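Local atomic coordinates of gala protein type 1, 3 or 4 (Legionella pneumophila subsp. pneumophila, PDB entry 4XA9), a protein that is built of leucine-rich repeats and may bind small GTPases and stimulate their GTP hydrolysis. Residues L182-Q187 against T203-N208; G154-A159 against S175-I180. All blocks are in the same frame, centred on the assembly; numbering follows the deposited sequence.

Interaction 1. Residues L182-Q187 against T203-N208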
loop_
_atom_site.group_PDB
_atom_site.type_symbol
_atom_site.label_atom_id
_atom_site.label_comp_id
_atom_site.label_asym_id
_atom_site.label_seq_id
_atom_site.Cartn_x
_atom_site.Cartn_y
_atom_site.Cartn_z
ATOM N N LEU A 182 7.276 -18.472 13.275
ATOM C CA LEU A 182 7.528 -18.435 11.839
ATOM C C LEU A 182 8.987 -18.777 11.529
ATOM O O LEU A 182 9.281 -19.435 10.533
ATOM C CB LEU A 182 7.171 -17.061 11.265
ATOM C CG LEU A 182 5.675 -16.783 11.104
ATOM C CD1 LEU A 182 5.433 -15.325 10.741
ATOM C CD2 LEU A 182 5.070 -17.698 10.052
ATOM N N ALA A 183 9.899 -18.329 12.383
ATOM C CA ALA A 183 11.315 -18.624 12.200
ATOM C C ALA A 183 11.585 -20.123 12.304
ATOM O O ALA A 183 12.427 -20.658 11.579
ATOM C CB ALA A 183 12.154 -17.866 13.220
ATOM N N LYS A 184 10.865 -20.788 13.202
ATOM C CA LYS A 184 11.036 -22.222 13.421
ATOM C C LYS A 184 10.535 -23.049 12.236
ATOM O O LYS A 184 10.960 -24.193 12.047
ATOM C CB LYS A 184 10.322 -22.655 14.705
ATOM C CG LYS A 184 10.959 -22.118 15.979
ATOM C CD LYS A 184 10.216 -22.582 17.225
ATOM C CE LYS A 184 10.876 -22.039 18.485
ATOM N NZ LYS A 184 10.149 -22.438 19.723
ATOM N N ASN A 185 9.629 -22.466 11.449
ATOM C CA ASN A 185 9.099 -23.100 10.243
ATOM C C ASN A 185 10.221 -23.513 9.296
ATOM O O ASN A 185 11.162 -22.750 9.077
ATOM C CB ASN A 185 8.134 -22.146 9.526
ATOM C CG ASN A 185 7.621 -22.702 8.216
ATOM O OD1 ASN A 185 8.351 -22.755 7.230
ATOM N ND2 ASN A 185 6.346 -23.075 8.187
ATOM N N ASN A 186 10.117 -24.711 8.729
ATOM C CA ASN A 186 11.161 -25.229 7.847
ATOM C C ASN A 186 10.774 -25.317 6.378
ATOM O O ASN A 186 11.477 -25.949 5.596
ATOM C CB ASN A 186 11.607 -26.616 8.317
ATOM C CG ASN A 186 12.272 -26.583 9.674
ATOM O OD1 ASN A 186 13.425 -26.170 9.796
ATOM N ND2 ASN A 186 11.556 -27.032 10.700
ATOM N N GLN A 187 9.667 -24.689 5.991
ATOM C CA GLN A 187 9.237 -24.746 4.593
ATOM C C GLN A 187 9.322 -23.394 3.888
ATOM O O GLN A 187 9.616 -23.334 2.692
ATOM C CB GLN A 187 7.809 -25.291 4.487
ATOM C CG GLN A 187 7.680 -26.760 4.837
ATOM C CD GLN A 187 7.664 -27.000 6.327
ATOM O OE1 GLN A 187 7.058 -26.237 7.083
ATOM N NE2 GLN A 187 8.334 -28.059 6.764
ATOM N N THR A 203 15.719 -12.688 16.434
ATOM C CA THR A 203 16.725 -12.788 15.383
ATOM C C THR A 203 17.570 -14.051 15.470
ATOM O O THR A 203 17.993 -14.575 14.433
ATOM C CB THR A 203 17.640 -11.559 15.365
ATOM O OG1 THR A 203 18.345 -11.461 16.604
ATOM C CG2 THR A 203 16.808 -10.289 15.139
ATOM N N LEU A 204 17.808 -14.553 16.682
ATOM C CA LEU A 204 18.548 -15.802 16.831
ATOM C C LEU A 204 17.809 -16.928 16.105
ATOM O O LEU A 204 18.414 -17.725 15.390
ATOM C CB LEU A 204 18.758 -16.159 18.308
ATOM C CG LEU A 204 19.356 -17.545 18.553
ATOM C CD1 LEU A 204 20.716 -17.651 17.891
ATOM C CD2 LEU A 204 19.451 -17.855 20.046
ATOM N N HIS A 205 16.493 -16.964 16.256
ATOM C CA HIS A 205 15.697 -17.999 15.607
ATOM C C HIS A 205 15.726 -17.889 14.087
ATOM O O HIS A 205 15.659 -18.908 13.393
ATOM C CB HIS A 205 14.262 -17.955 16.122
ATOM C CG HIS A 205 14.158 -18.222 17.590
ATOM N ND1 HIS A 205 14.096 -19.496 18.110
ATOM C CD2 HIS A 205 14.141 -17.380 18.652
ATOM C CE1 HIS A 205 14.030 -19.429 19.428
ATOM N NE2 HIS A 205 14.056 -18.156 19.782
ATOM N N PHE A 206 15.833 -16.668 13.565
ATOM C CA PHE A 206 15.970 -16.494 12.120
ATOM C C PHE A 206 17.400 -16.808 11.675
ATOM O O PHE A 206 17.619 -17.270 10.561
ATOM C CB PHE A 206 15.586 -15.071 11.681
ATOM C CG PHE A 206 14.096 -14.811 11.663
ATOM C CD1 PHE A 206 13.257 -15.514 10.804
ATOM C CD2 PHE A 206 13.542 -13.845 12.486
ATOM C CE1 PHE A 206 11.893 -15.268 10.786
ATOM C CE2 PHE A 206 12.180 -13.594 12.474
ATOM C CZ PHE A 206 11.353 -14.309 11.619
ATOM N N ALA A 207 18.381 -16.546 12.533
ATOM C CA ALA A 207 19.752 -16.921 12.204
ATOM C C ALA A 207 19.872 -18.443 12.112
ATOM O O ALA A 207 20.647 -18.967 11.310
ATOM C CB ALA A 207 20.738 -16.369 13.234
ATOM N N ASN A 208 19.098 -19.157 12.923
ATOM C CA ASN A 208 19.190 -20.617 12.921
ATOM C C ASN A 208 18.172 -21.288 11.990
ATOM O O ASN A 208 18.155 -22.514 11.854
ATOM C CB ASN A 208 19.047 -21.157 14.347
ATOM C CG ASN A 208 20.278 -20.876 15.202
ATOM O OD1 ASN A 208 21.380 -20.691 14.683
ATOM N ND2 ASN A 208 20.096 -20.867 16.518
#
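Ala183 CB touches two successive side chains of the next helix, Phe206 and His205. It stands over one face of the Phe206 ring, 3.7 Å from the centroid and 20° off the ring normal, a CH-pi contact displaced toward the CD1-CE1 rim; the nearest ring atom, CD1, lies 3.5 Å from Ala183 CB. The backbone follows the methyl in: the CA atoms of Ala183 and Phe206 are only 5.1 Å apart. In Phe206, CG is set beside the residue's own backbone N and opposite the carbonyl carbon (chi1 -76°), which carries the ring back along helix 203-207 beside Ala183, and the second torsion turns its face to the methyl. There the ring also touches Leu191 of strand 190-192 and Leu230 of the following helix. This is the stacking of consecutive leucine-rich repeats, in which each helix of the convex side leans on the next while the parallel strands line the concave side. His205 turns outward, away from the strands, roughly at a right angle to the Phe206 side chain: its CB meets Ala183 CB at 3.6 Å, and its ring runs alongside Lys184, both chains heading in the same direction. That flank is tentative, since Lys184 has two conformers; in one, extended beyond CG, CE makes a loose oblique approach to the ring. No hydrogen bond joins the two segments' side chains or backbones. Beyond the helix end, Asn185 closes an Asx turn: its OD1 accepts from Gln187 N at 2.6 Å, the donor lying 44° out of the carbonyl plane, and also from Leu188 N. Asn185 ND2 donates to Ala159 O of helix 151-159, so both ends of this buried amide are satisfied. Asn209 ND2, beyond helix 203-207, likewise donates to Ala183 O.

Interaction 2. Residues G154-A159 against S175-I180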
loop_
_atom_site.group_PDB
_atom_site.type_symbol
_atom_site.label_atom_id
_atom_site.label_comp_id
_atom_site.label_asym_id
_atom_site.label_seq_id
_atom_site.Cartn_x
_atom_site.Cartn_y
_atom_site.Cartn_z
ATOM N N GLY A 154 -2.565 -15.647 15.029
ATOM C CA GLY A 154 -2.741 -15.814 13.601
ATOM C C GLY A 154 -1.556 -16.413 12.861
ATOM O O GLY A 154 -1.710 -17.408 12.152
ATOM N N VAL A 155 -0.378 -15.809 13.008
ATOM C CA VAL A 155 0.792 -16.259 12.260
ATOM C C VAL A 155 1.381 -17.539 12.856
ATOM O O VAL A 155 2.092 -18.281 12.176
ATOM C CB VAL A 155 1.891 -15.171 12.197
ATOM C CG1 VAL A 155 1.389 -13.954 11.427
ATOM C CG2 VAL A 155 2.364 -14.781 13.586
ATOM N N ILE A 156 1.083 -17.798 14.125
ATOM C CA ILE A 156 1.471 -19.063 14.734
ATOM C C ILE A 156 0.711 -20.194 14.040
ATOM O O ILE A 156 1.286 -21.233 13.718
ATOM C CB ILE A 156 1.211 -19.064 16.255
ATOM C CG1 ILE A 156 2.261 -18.201 16.959
ATOM C CG2 ILE A 156 1.249 -20.478 16.813
ATOM C CD1 ILE A 156 1.986 -17.962 18.425
ATOM N N ALA A 157 -0.576 -19.980 13.777
ATOM C CA ALA A 157 -1.361 -20.962 13.036
ATOM C C ALA A 157 -0.799 -21.132 11.628
ATOM O O ALA A 157 -0.584 -22.254 11.171
ATOM C CB ALA A 157 -2.827 -20.556 12.981
ATOM N N LEU A 158 -0.537 -20.016 10.955
ATOM C CA LEU A 158 0.020 -20.052 9.605
ATOM C C LEU A 158 1.367 -20.772 9.554
ATOM O O LEU A 158 1.670 -21.458 8.578
ATOM C CB LEU A 158 0.171 -18.635 9.048
ATOM C CG LEU A 158 -1.126 -17.879 8.745
ATOM C CD1 LEU A 158 -0.825 -16.422 8.412
ATOM C CD2 LEU A 158 -1.878 -18.544 7.596
ATOM N N ALA A 159 2.164 -20.622 10.610
ATOM C CA ALA A 159 3.482 -21.246 10.666
ATOM C C ALA A 159 3.391 -22.770 10.604
ATOM O O ALA A 159 4.335 -23.436 10.172
ATOM C CB ALA A 159 4.220 -20.814 11.930
ATOM N N SER A 175 4.232 -9.803 16.953
ATOM C CA SER A 175 5.348 -9.554 17.865
ATOM C C SER A 175 6.366 -10.686 17.775
ATOM O O SER A 175 6.273 -11.535 16.897
ATOM C CB SER A 175 4.858 -9.407 19.306
ATOM O OG SER A 175 4.426 -10.658 19.816
ATOM N N ASP A 176 7.324 -10.698 18.703
ATOM C CA ASP A 176 8.369 -11.718 18.732
ATOM C C ASP A 176 7.801 -13.120 18.865
ATOM O O ASP A 176 8.349 -14.067 18.309
ATOM C CB ASP A 176 9.351 -11.454 19.876
ATOM C CG ASP A 176 10.256 -10.265 19.609
ATOM O OD1 ASP A 176 10.729 -10.130 18.463
ATOM O OD2 ASP A 176 10.500 -9.472 20.545
ATOM N N ILE A 177 6.702 -13.245 19.603
ATOM C CA ILE A 177 6.034 -14.527 19.802
ATOM C C ILE A 177 5.657 -15.187 18.478
ATOM O O ILE A 177 5.908 -16.376 18.261
ATOM C CB ILE A 177 4.754 -14.365 20.642
ATOM C CG1 ILE A 177 5.066 -13.658 21.963
ATOM C CG2 ILE A 177 4.089 -15.714 20.875
ATOM C CD1 ILE A 177 6.075 -14.381 22.811
ATOM N N GLY A 178 5.041 -14.408 17.599
ATOM C CA GLY A 178 4.638 -14.918 16.301
ATOM C C GLY A 178 5.827 -15.118 15.389
ATOM O O GLY A 178 5.921 -16.120 14.685
ATOM N N ALA A 179 6.745 -14.159 15.408
ATOM C CA ALA A 179 7.899 -14.192 14.515
ATOM C C ALA A 179 8.790 -15.394 14.811
ATOM O O ALA A 179 9.305 -16.032 13.893
ATOM C CB ALA A 179 8.693 -12.900 14.625
ATOM N N ILE A 180 8.963 -15.708 16.090
ATOM C CA ILE A 180 9.781 -16.851 16.476
ATOM C C ILE A 180 9.191 -18.159 15.940
ATOM O O ILE A 180 9.924 -19.022 15.451
ATOM C CB ILE A 180 9.957 -16.917 18.010
ATOM C CG1 ILE A 180 10.906 -15.808 18.462
ATOM C CG2 ILE A 180 10.520 -18.272 18.437
ATOM C CD1 ILE A 180 10.975 -15.608 19.965
#
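Val155 CG2 presses on the bare backbone of Gly178, 3.5 Å from its CA and 3.9 Å from its C. Beside it Ile156 contributes two atoms: CG1 lies 4.1 Å from Gly178 CA, and CD1 at the end of the chain meets Ile177 CG2 at 3.9 Å, the two isoleucines crossing at a slant. Val155 reaches the glycine with the methyl that sits between its own backbone N and carbonyl carbon (chi1 -64° places the other, CG1, opposite the carbonyl). With no side chain on Gly178, the backbones come near, and the CA atoms of Ile156 and Gly178 are 5.4 Å apart. The short helical segments run almost parallel, 7° between their directions and 8.4 Å between their axes, as expected for neighbouring convex-side helices of a leucine-rich repeat solenoid. The contact is purely apolar, but polar bonds around it set the start of helix 176-184. Ser175 takes the N-cap position, its OG accepting a weak bond from Ile177 N, and Asp152 of the preceding helix holds this helix start through both carboxylate oxygens: OD2 bonds to Ser175 OG, OD1 accepts from Gly178 N. Further inward, Val155 also touches Val174 and Leu182; on the far side of helix 176-184, Asp176 bonds to Thr199 and Ser202, just before helix 203-207.

In the fold
Both contacts use helix 176-184, which meets helix 151-159 chiefly near its N-terminal end in interaction 2 and helix 203-207 near its C-terminal end in interaction 1; their centres are 11 Å apart. Each is partly buried, with a buried pair (Ala183 with Phe206, Val155 with Gly178) and a more exposed pair. The buried chemistry differs: a methyl over an aromatic face in one, a methyl on bare backbone in the other. Nearer the surface, a lysine runs beside a histidine in interaction 1, whereas isoleucines meet in interaction 2. Packing of His205 on Ile180 and of Phe206 on Ala179 O joins the two sites directly.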